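Local atomic coordinates of halogenase PltM (Pseudomonas fluorescens, PDB entry 6BZN), a protein that halogenates phenolic compounds as a flavin-dependent enzyme, accepting an unusually wide range of substrates and of halides, among them chloride, bromide and iodide. Residues A[187-197]-A[333-342]; A[158-166]-A[176-184]. All blocks are in the same frame, centred on the assembly; numbering follows the deposited sequence.

Overall arrangement
The two contacts lie on the same side of the chain's centre, about 16 Å apart between their centres, and both reach the five-stranded parallel sheet of the FAD-binding region. Contact 2 comes first: it sets the end of the outermost strand 157-159, and strand 164-170 after it, against strands 173-178 and 181-186; the last three form a three-stranded antiparallel sheet. The chain then turns a corner at Ala187 and enters strand 188-191, which contact 1 pairs with strand 336-338, the opposite outermost strand. The two touch where Ile189 CD1 packs on Val176 CG2, 3.9 Å away. Contact 1 itself holds FAD-binding residues, Gly196 and Gln341; contact 2 lies farther out.

Contact 1: residues A[187-197]-A[333-342]; sequences AFIIDAAAQGS and GDRFCLLPQA
The Phe188 ring has Phe336 CA over one face, 3.7 Å above its plane and offset toward the rim, while Asp334 O lies at its edge, in plane; Trp377 and Phe382 also meet this ring. The Arg335 guanidinium uses its edge: NH1 donates to Ala187 O at 2.8 Å, in the guanidinium plane and on a carbonyl lone pair, with an N-H...O angle of 170°. On the Phe336 ring, Gly333 N sits 3.5 Å above the centre of one face. With CG anti to the backbone N (chi1 -162°), Phe188 lays its ring along the neighbouring backbone, CZ reaching Cys337 CB at 3.9 Å. An alanine at Phe188 is likely to open a gap beside the 335-337 backbone and leave Cys337 CB without its aromatic neighbour.

Strands 188-191 and 336-338 run parallel at the edge of the Rossmann-type sheet, joined by backbone bonds from Ile189 N to Arg335 O, Cys337 N to Ile189 O, Asp191 N to Cys337 O, and Leu339 N to Asp191 O. On the Ile190 face, Ile190 CG2 meets Leu339 CG at 3.7 Å. Past the strand, Asp191 OD1 closes an Asx turn by accepting from Ala193 N at 2.9 Å. One water donates to both Asp191 O and Ala193 O and accepts from Ala342 N. Asp191 O therefore takes two donors, Leu339 N and this water. These bonds give Asp191 O, Ala193 O and Ala342 N partners where the strands end, and the water ties the loop with FAD-binding Gly196 to the helix start bearing Gln341, another FAD-binding residue.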
loop_
_atom_site.group_PDB
_atom_site.type_symbol
_atom_site.label_atom_id
_atom_site.label_comp_id
_atom_site.label_asym_id
_atom_site.label_seq_id
_atom_site.Cartn_x
_atom_site.Cartn_y
_atom_site.Cartn_z
ATOM N N ALA A 187 -8.161 -22.228 -17.371
ATOM C CA ALA A 187 -7.005 -21.959 -18.219
ATOM C C ALA A 187 -5.846 -21.322 -17.447
ATOM O O ALA A 187 -4.691 -21.441 -17.874
ATOM C CB ALA A 187 -7.394 -21.080 -19.394
ATOM N N PHE A 188 -6.146 -20.655 -16.330
ATOM C CA PHE A 188 -5.177 -19.775 -15.660
ATOM C C PHE A 188 -5.591 -19.564 -14.205
ATOM O O PHE A 188 -6.793 -19.536 -13.896
ATOM C CB PHE A 188 -5.168 -18.431 -16.372
ATOM C CG PHE A 188 -3.955 -17.571 -16.108
ATOM C CD1 PHE A 188 -2.725 -17.898 -16.652
ATOM C CD2 PHE A 188 -4.068 -16.387 -15.388
ATOM C CE1 PHE A 188 -1.612 -17.087 -16.457
ATOM C CE2 PHE A 188 -2.970 -15.558 -15.200
ATOM C CZ PHE A 188 -1.738 -15.909 -15.730
ATOM N N ILE A 189 -4.606 -19.418 -13.328
ATOM C CA ILE A 189 -4.878 -19.181 -11.901
ATOM C C ILE A 189 -4.148 -17.918 -11.430
ATOM O O ILE A 189 -2.971 -17.729 -11.712
ATOM C CB ILE A 189 -4.584 -20.428 -11.025
ATOM C CG1 ILE A 189 -5.033 -20.196 -9.580
ATOM C CG2 ILE A 189 -3.119 -20.862 -11.047
ATOM C CD1 ILE A 189 -5.305 -21.493 -8.826
ATOM N N ILE A 190 -4.881 -17.041 -10.754
ATOM C CA ILE A 190 -4.325 -15.811 -10.185
ATOM C C ILE A 190 -4.348 -15.936 -8.670
ATOM O O ILE A 190 -5.402 -16.166 -8.085
ATOM C CB ILE A 190 -5.121 -14.577 -10.630
ATOM C CG1 ILE A 190 -5.009 -14.440 -12.143
ATOM C CG2 ILE A 190 -4.604 -13.302 -9.953
ATOM C CD1 ILE A 190 -5.968 -13.440 -12.746
ATOM N N ASP A 191 -3.186 -15.793 -8.043
ATOM C CA ASP A 191 -3.101 -15.798 -6.598
ATOM C C ASP A 191 -3.248 -14.372 -6.075
ATOM O O ASP A 191 -2.296 -13.572 -6.126
ATOM C CB ASP A 191 -1.787 -16.394 -6.102
ATOM C CG ASP A 191 -1.822 -16.738 -4.618
ATOM O OD1 ASP A 191 -2.592 -16.113 -3.845
ATOM O OD2 ASP A 191 -1.080 -17.670 -4.226
ATOM N N ALA A 192 -4.427 -14.088 -5.536
ATOM C CA ALA A 192 -4.761 -12.785 -4.974
ATOM C C ALA A 192 -4.794 -12.850 -3.450
ATOM O O ALA A 192 -5.379 -11.984 -2.803
ATOM C CB ALA A 192 -6.112 -12.326 -5.522
ATOM N N ALA A 193 -4.164 -13.865 -2.873
ATOM C CA ALA A 193 -4.075 -13.993 -1.419
ATOM C C ALA A 193 -2.876 -13.166 -0.898
ATOM O O ALA A 193 -2.230 -12.460 -1.643
ATOM C CB ALA A 193 -3.942 -15.456 -1.043
ATOM N N ALA A 194 -2.567 -13.245 0.384
ATOM C CA ALA A 194 -1.510 -12.380 0.933
ATOM C C ALA A 194 -0.322 -13.236 1.354
ATOM O O ALA A 194 0.240 -13.940 0.490
ATOM C CB ALA A 194 -2.058 -11.497 2.052
ATOM N N GLN A 195 0.058 -13.213 2.640
ATOM C CA GLN A 195 1.173 -14.032 3.108
ATOM C C GLN A 195 0.845 -15.532 3.011
ATOM O O GLN A 195 1.766 -16.341 2.920
ATOM C CB GLN A 195 1.647 -13.650 4.531
ATOM C CG GLN A 195 3.133 -13.963 4.733
ATOM C CD GLN A 195 3.695 -13.583 6.098
ATOM O OE1 GLN A 195 3.762 -12.402 6.458
ATOM N NE2 GLN A 195 4.145 -14.585 6.850
ATOM N N GLY A 196 -0.451 -15.885 2.988
ATOM C CA GLY A 196 -0.897 -17.274 2.794
ATOM C C GLY A 196 -1.046 -17.770 1.357
ATOM O O GLY A 196 -1.716 -18.769 1.116
ATOM N N SER A 197 -0.424 -17.087 0.402
ATOM C CA SER A 197 -0.393 -17.525 -1.004
ATOM C C SER A 197 -0.038 -19.031 -1.145
ATOM O O SER A 197 1.117 -19.406 -0.939
ATOM C CB SER A 197 0.622 -16.671 -1.770
ATOM O OG SER A 197 0.963 -17.238 -3.027
ATOM N N GLY A 333 3.966 -17.510 -14.626
ATOM C CA GLY A 333 4.318 -18.682 -15.440
ATOM C C GLY A 333 3.369 -18.781 -16.605
ATOM O O GLY A 333 2.554 -17.891 -16.828
ATOM N N ASP A 334 3.452 -19.890 -17.340
ATOM C CA ASP A 334 2.524 -20.164 -18.432
ATOM C C ASP A 334 1.068 -20.084 -17.952
ATOM O O ASP A 334 0.215 -19.540 -18.653
ATOM C CB ASP A 334 2.761 -21.579 -19.015
ATOM C CG ASP A 334 4.087 -21.713 -19.767
ATOM O OD1 ASP A 334 4.803 -20.708 -19.954
ATOM O OD2 ASP A 334 4.416 -22.847 -20.174
ATOM N N ARG A 335 0.809 -20.643 -16.768
ATOM C CA ARG A 335 -0.564 -20.840 -16.278
ATOM C C ARG A 335 -0.902 -20.160 -14.954
ATOM O O ARG A 335 -1.964 -20.433 -14.389
ATOM C CB ARG A 335 -0.852 -22.345 -16.157
ATOM C CG ARG A 335 -0.743 -23.111 -17.474
ATOM C CD ARG A 335 -1.925 -22.785 -18.363
ATOM N NE ARG A 335 -1.914 -23.489 -19.646
ATOM C CZ ARG A 335 -2.954 -23.548 -20.487
ATOM N NH1 ARG A 335 -4.115 -22.959 -20.198
ATOM N NH2 ARG A 335 -2.838 -24.213 -21.639
ATOM N N PHE A 336 -0.047 -19.255 -14.478
ATOM C CA PHE A 336 -0.334 -18.565 -13.226
ATOM C C PHE A 336 0.261 -17.177 -13.177
ATOM O O PHE A 336 1.187 -16.844 -13.911
ATOM C CB PHE A 336 0.154 -19.359 -12.010
ATOM C CG PHE A 336 1.652 -19.390 -11.866
ATOM C CD1 PHE A 336 2.321 -18.396 -11.164
ATOM C CD2 PHE A 336 2.393 -20.406 -12.446
ATOM C CE1 PHE A 336 3.702 -18.425 -11.020
ATOM C CE2 PHE A 336 3.777 -20.437 -12.309
ATOM C CZ PHE A 336 4.431 -19.441 -11.602
ATOM N N CYS A 337 -0.302 -16.380 -12.277
ATOM C CA CYS A 337 0.286 -15.115 -11.875
ATOM C C CYS A 337 -0.003 -14.923 -10.394
ATOM O O CYS A 337 -1.127 -15.178 -9.930
ATOM C CB CYS A 337 -0.285 -13.955 -12.681
ATOM S SG CYS A 337 0.200 -12.319 -12.053
ATOM N N LEU A 338 1.031 -14.515 -9.660
ATOM C CA LEU A 338 0.882 -14.063 -8.291
ATOM C C LEU A 338 0.690 -12.559 -8.330
ATOM O O LEU A 338 1.503 -11.840 -8.908
ATOM C CB LEU A 338 2.128 -14.373 -7.458
ATOM C CG LEU A 338 2.333 -15.787 -6.923
ATOM C CD1 LEU A 338 2.106 -16.858 -7.956
ATOM C CD2 LEU A 338 3.703 -15.906 -6.278
ATOM N N LEU A 339 -0.384 -12.086 -7.715
ATOM C CA LEU A 339 -0.539 -10.654 -7.518
ATOM C C LEU A 339 0.458 -10.160 -6.455
ATOM O O LEU A 339 1.122 -10.968 -5.786
ATOM C CB LEU A 339 -1.990 -10.319 -7.174
ATOM C CG LEU A 339 -2.997 -10.401 -8.320
ATOM C CD1 LEU A 339 -4.353 -9.950 -7.789
ATOM C CD2 LEU A 339 -2.617 -9.570 -9.532
ATOM N N PRO A 340 0.604 -8.826 -6.313
ATOM C CA PRO A 340 1.694 -8.332 -5.452
ATOM C C PRO A 340 1.741 -8.827 -4.022
ATOM O O PRO A 340 2.816 -9.214 -3.587
ATOM C CB PRO A 340 1.516 -6.821 -5.510
ATOM C CG PRO A 340 1.053 -6.621 -6.914
ATOM C CD PRO A 340 0.062 -7.735 -7.138
ATOM N N GLN A 341 0.627 -8.871 -3.297
ATOM C CA GLN A 341 0.672 -9.389 -1.913
ATOM C C GLN A 341 1.196 -10.826 -1.811
ATOM O O GLN A 341 1.891 -11.170 -0.844
ATOM C CB GLN A 341 -0.699 -9.332 -1.239
ATOM C CG GLN A 341 -1.182 -7.949 -0.893
ATOM C CD GLN A 341 -0.463 -7.336 0.308
ATOM O OE1 GLN A 341 0.135 -6.264 0.192
ATOM N NE2 GLN A 341 -0.551 -7.990 1.474
ATOM N N ALA A 342 0.847 -11.657 -2.790
ATOM C CA ALA A 342 1.353 -13.018 -2.858
ATOM C C ALA A 342 2.843 -13.080 -3.252
ATOM O O ALA A 342 3.487 -14.096 -3.018
ATOM C CB ALA A 342 0.514 -13.837 -3.819
HETATM O O HOH W 1 -1.777 -11.465 -3.928
#

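Contact 2: residues A[158-166]-A[176-184]; sequences SRQNIKIES and VALSNAAPV
This is a beta-hairpin contact with a classic beta bulge, in the three-stranded antiparallel sheet that follows the outermost strand 157-159 of the parallel FAD-binding sheet. Ile164 and Leu178 form a non-hydrogen-bonded pair; one step on, Glu165 and Ser166 both face Ala177, which receives Glu165 N on its O at 2.8 Å and donates its own N to Ser166 O. The first donor stands above the carbonyl plane of Ala177, 37° out of it. Ser179 N closes the pairing on Lys163 O, and a type II turn from Leu178 to Ala181 leads into the third strand.

Ile164 CG2 lies 3.8 Å from Val176 CG1, and the Ile164 side chain crosses that of Leu178 obliquely. From strand 157-159, the extended Arg159 chain brings its guanidinium to Leu178 CD1 and Val184 CG1, the latter 3.7 Å from Arg159 NH2; NE is paired with Glu157 and NH2 with Tyr24. A water at the guanidinium edge links NH1 to Ala182 O. On the outer side, Glu165 chi1 of -61° sets CG anti to the carbonyl carbon and its chain runs out to Ser179, whose OG donates to Glu165 OE1 at 2.8 Å on the anti side, 33° out of the carboxylate plane.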
loop_
_atom_site.group_PDB
_atom_site.type_symbol
_atom_site.label_atom_id
_atom_site.label_comp_id
_atom_site.label_asym_id
_atom_site.label_seq_id
_atom_site.Cartn_x
_atom_site.Cartn_y
_atom_site.Cartn_z
ATOM N N SER A 158 -18.199 -17.137 -6.805
ATOM C CA SER A 158 -17.415 -17.089 -5.574
ATOM C C SER A 158 -17.810 -18.255 -4.678
ATOM O O SER A 158 -19.000 -18.508 -4.505
ATOM C CB SER A 158 -17.674 -15.787 -4.833
ATOM O OG SER A 158 -17.097 -15.815 -3.543
ATOM N N ARG A 159 -16.813 -18.958 -4.145
ATOM C CA ARG A 159 -17.005 -19.966 -3.104
ATOM C C ARG A 159 -16.124 -19.564 -1.937
ATOM O O ARG A 159 -14.890 -19.490 -2.073
ATOM C CB ARG A 159 -16.635 -21.362 -3.588
ATOM C CG ARG A 159 -17.372 -21.776 -4.840
ATOM C CD ARG A 159 -17.122 -23.230 -5.208
ATOM N NE ARG A 159 -17.439 -23.465 -6.616
ATOM C CZ ARG A 159 -17.362 -24.639 -7.243
ATOM N NH1 ARG A 159 -16.986 -25.736 -6.599
ATOM N NH2 ARG A 159 -17.667 -24.704 -8.533
ATOM N N GLN A 160 -16.789 -19.303 -0.813
ATOM C CA GLN A 160 -16.183 -18.907 0.451
ATOM C C GLN A 160 -16.048 -20.103 1.370
ATOM O O GLN A 160 -16.703 -21.130 1.165
ATOM C CB GLN A 160 -17.094 -17.901 1.153
ATOM C CG GLN A 160 -17.439 -16.679 0.330
ATOM C CD GLN A 160 -16.515 -15.528 0.634
ATOM O OE1 GLN A 160 -16.708 -14.836 1.628
ATOM N NE2 GLN A 160 -15.504 -15.323 -0.206
ATOM N N ASN A 161 -15.209 -19.959 2.394
ATOM C CA ASN A 161 -15.054 -20.990 3.425
ATOM C C ASN A 161 -14.690 -22.376 2.867
ATOM O O ASN A 161 -15.134 -23.395 3.387
ATOM C CB ASN A 161 -16.334 -21.052 4.283
ATOM C CG ASN A 161 -16.099 -21.680 5.635
ATOM O OD1 ASN A 161 -15.005 -21.595 6.185
ATOM N ND2 ASN A 161 -17.134 -22.304 6.187
ATOM N N ILE A 162 -13.901 -22.398 1.789
ATOM C CA ILE A 162 -13.512 -23.659 1.130
ATOM C C ILE A 162 -12.119 -24.063 1.568
ATOM O O ILE A 162 -11.413 -23.297 2.212
ATOM C CB ILE A 162 -13.635 -23.637 -0.426
ATOM C CG1 ILE A 162 -12.883 -22.474 -1.088
ATOM C CG2 ILE A 162 -15.094 -23.602 -0.841
ATOM C CD1 ILE A 162 -11.373 -22.577 -1.040
ATOM N N LYS A 163 -11.743 -25.287 1.244
ATOM C CA LYS A 163 -10.410 -25.784 1.521
ATOM C C LYS A 163 -9.849 -26.322 0.214
ATOM O O LYS A 163 -10.400 -27.248 -0.369
ATOM C CB LYS A 163 -10.466 -26.865 2.617
ATOM C CG LYS A 163 -9.148 -27.577 2.927
ATOM C CD LYS A 163 -7.969 -26.619 3.074
ATOM C CE LYS A 163 -6.901 -27.135 4.035
ATOM N NZ LYS A 163 -6.198 -28.357 3.554
ATOM N N ILE A 164 -8.782 -25.693 -0.263
ATOM C CA ILE A 164 -8.085 -26.147 -1.453
ATOM C C ILE A 164 -7.181 -27.292 -1.035
ATOM O O ILE A 164 -6.344 -27.118 -0.162
ATOM C CB ILE A 164 -7.240 -25.018 -2.081
ATOM C CG1 ILE A 164 -8.159 -23.931 -2.641
ATOM C CG2 ILE A 164 -6.335 -25.562 -3.185
ATOM C CD1 ILE A 164 -7.472 -22.600 -2.850
ATOM N N GLU A 165 -7.357 -28.448 -1.664
ATOM C CA GLU A 165 -6.553 -29.636 -1.377
ATOM C C GLU A 165 -5.290 -29.729 -2.219
ATOM O O GLU A 165 -4.266 -30.171 -1.729
ATOM C CB GLU A 165 -7.398 -30.890 -1.552
ATOM C CG GLU A 165 -8.581 -30.906 -0.589
ATOM C CD GLU A 165 -9.059 -32.298 -0.254
ATOM O OE1 GLU A 165 -9.491 -32.496 0.907
ATOM O OE2 GLU A 165 -8.999 -33.182 -1.145
ATOM N N SER A 166 -5.368 -29.318 -3.479
ATOM C CA SER A 166 -4.181 -29.221 -4.328
ATOM C C SER A 166 -4.449 -28.342 -5.536
ATOM O O SER A 166 -5.604 -28.142 -5.936
ATOM C CB SER A 166 -3.762 -30.605 -4.812
ATOM O OG SER A 166 -4.804 -31.177 -5.567
ATOM N N VAL A 176 -7.883 -27.494 -9.675
ATOM C CA VAL A 176 -7.907 -27.261 -8.242
ATOM C C VAL A 176 -8.856 -28.276 -7.612
ATOM O O VAL A 176 -10.030 -28.340 -7.974
ATOM C CB VAL A 176 -8.326 -25.813 -7.888
ATOM C CG1 VAL A 176 -8.314 -25.610 -6.373
ATOM C CG2 VAL A 176 -7.392 -24.808 -8.566
ATOM N N ALA A 177 -8.321 -29.064 -6.684
ATOM C CA ALA A 177 -9.111 -30.011 -5.917
ATOM C C ALA A 177 -9.577 -29.317 -4.652
ATOM O O ALA A 177 -8.813 -28.565 -4.037
ATOM C CB ALA A 177 -8.280 -31.237 -5.584
ATOM N N LEU A 178 -10.828 -29.575 -4.268
ATOM C CA LEU A 178 -11.486 -28.931 -3.132
ATOM C C LEU A 178 -12.011 -29.999 -2.172
ATOM O O LEU A 178 -12.467 -31.048 -2.622
ATOM C CB LEU A 178 -12.661 -28.090 -3.640
ATOM C CG LEU A 178 -12.326 -27.034 -4.693
ATOM C CD1 LEU A 178 -13.580 -26.531 -5.403
ATOM C CD2 LEU A 178 -11.563 -25.891 -4.050
ATOM N N SER A 179 -11.964 -29.743 -0.865
ATOM C CA SER A 179 -12.528 -30.701 0.106
ATOM C C SER A 179 -14.043 -30.743 -0.065
ATOM O O SER A 179 -14.675 -29.695 -0.186
ATOM C CB SER A 179 -12.182 -30.320 1.549
ATOM O OG SER A 179 -10.779 -30.189 1.720
ATOM N N ASN A 180 -14.607 -31.950 -0.108
ATOM C CA ASN A 180 -16.063 -32.150 -0.207
ATOM C C ASN A 180 -16.720 -31.501 -1.446
ATOM O O ASN A 180 -17.843 -30.978 -1.378
ATOM C CB ASN A 180 -16.754 -31.692 1.098
ATOM C CG ASN A 180 -16.260 -32.452 2.327
ATOM O OD1 ASN A 180 -15.821 -33.603 2.234
ATOM N ND2 ASN A 180 -16.346 -31.813 3.489
ATOM N N ALA A 181 -16.009 -31.543 -2.573
ATOM C CA ALA A 181 -16.544 -31.082 -3.854
ATOM C C ALA A 181 -15.698 -31.612 -5.001
ATOM O O ALA A 181 -14.540 -31.970 -4.807
ATOM C CB ALA A 181 -16.586 -29.563 -3.900
ATOM N N ALA A 182 -16.285 -31.644 -6.193
ATOM C CA ALA A 182 -15.569 -32.060 -7.395
ATOM C C ALA A 182 -14.481 -31.031 -7.750
ATOM O O ALA A 182 -14.612 -29.848 -7.414
ATOM C CB ALA A 182 -16.528 -32.234 -8.564
ATOM N N PRO A 183 -13.408 -31.476 -8.428
ATOM C CA PRO A 183 -12.358 -30.519 -8.799
ATOM C C PRO A 183 -12.837 -29.478 -9.808
ATOM O O PRO A 183 -13.768 -29.730 -10.571
ATOM C CB PRO A 183 -11.259 -31.396 -9.426
ATOM C CG PRO A 183 -11.681 -32.820 -9.227
ATOM C CD PRO A 183 -13.153 -32.826 -8.967
ATOM N N VAL A 184 -12.209 -28.312 -9.804
ATOM C CA VAL A 184 -12.534 -27.274 -10.783
ATOM C C VAL A 184 -11.325 -27.038 -11.665
ATOM O O VAL A 184 -10.195 -27.201 -11.216
ATOM C CB VAL A 184 -13.034 -25.970 -10.122
ATOM C CG1 VAL A 184 -14.389 -26.223 -9.462
ATOM C CG2 VAL A 184 -12.034 -25.415 -9.115
HETATM O O HOH W 2 -16.669 -28.277 -7.731
HETATM O O HOH W 3 -13.954 -27.024 0.250
#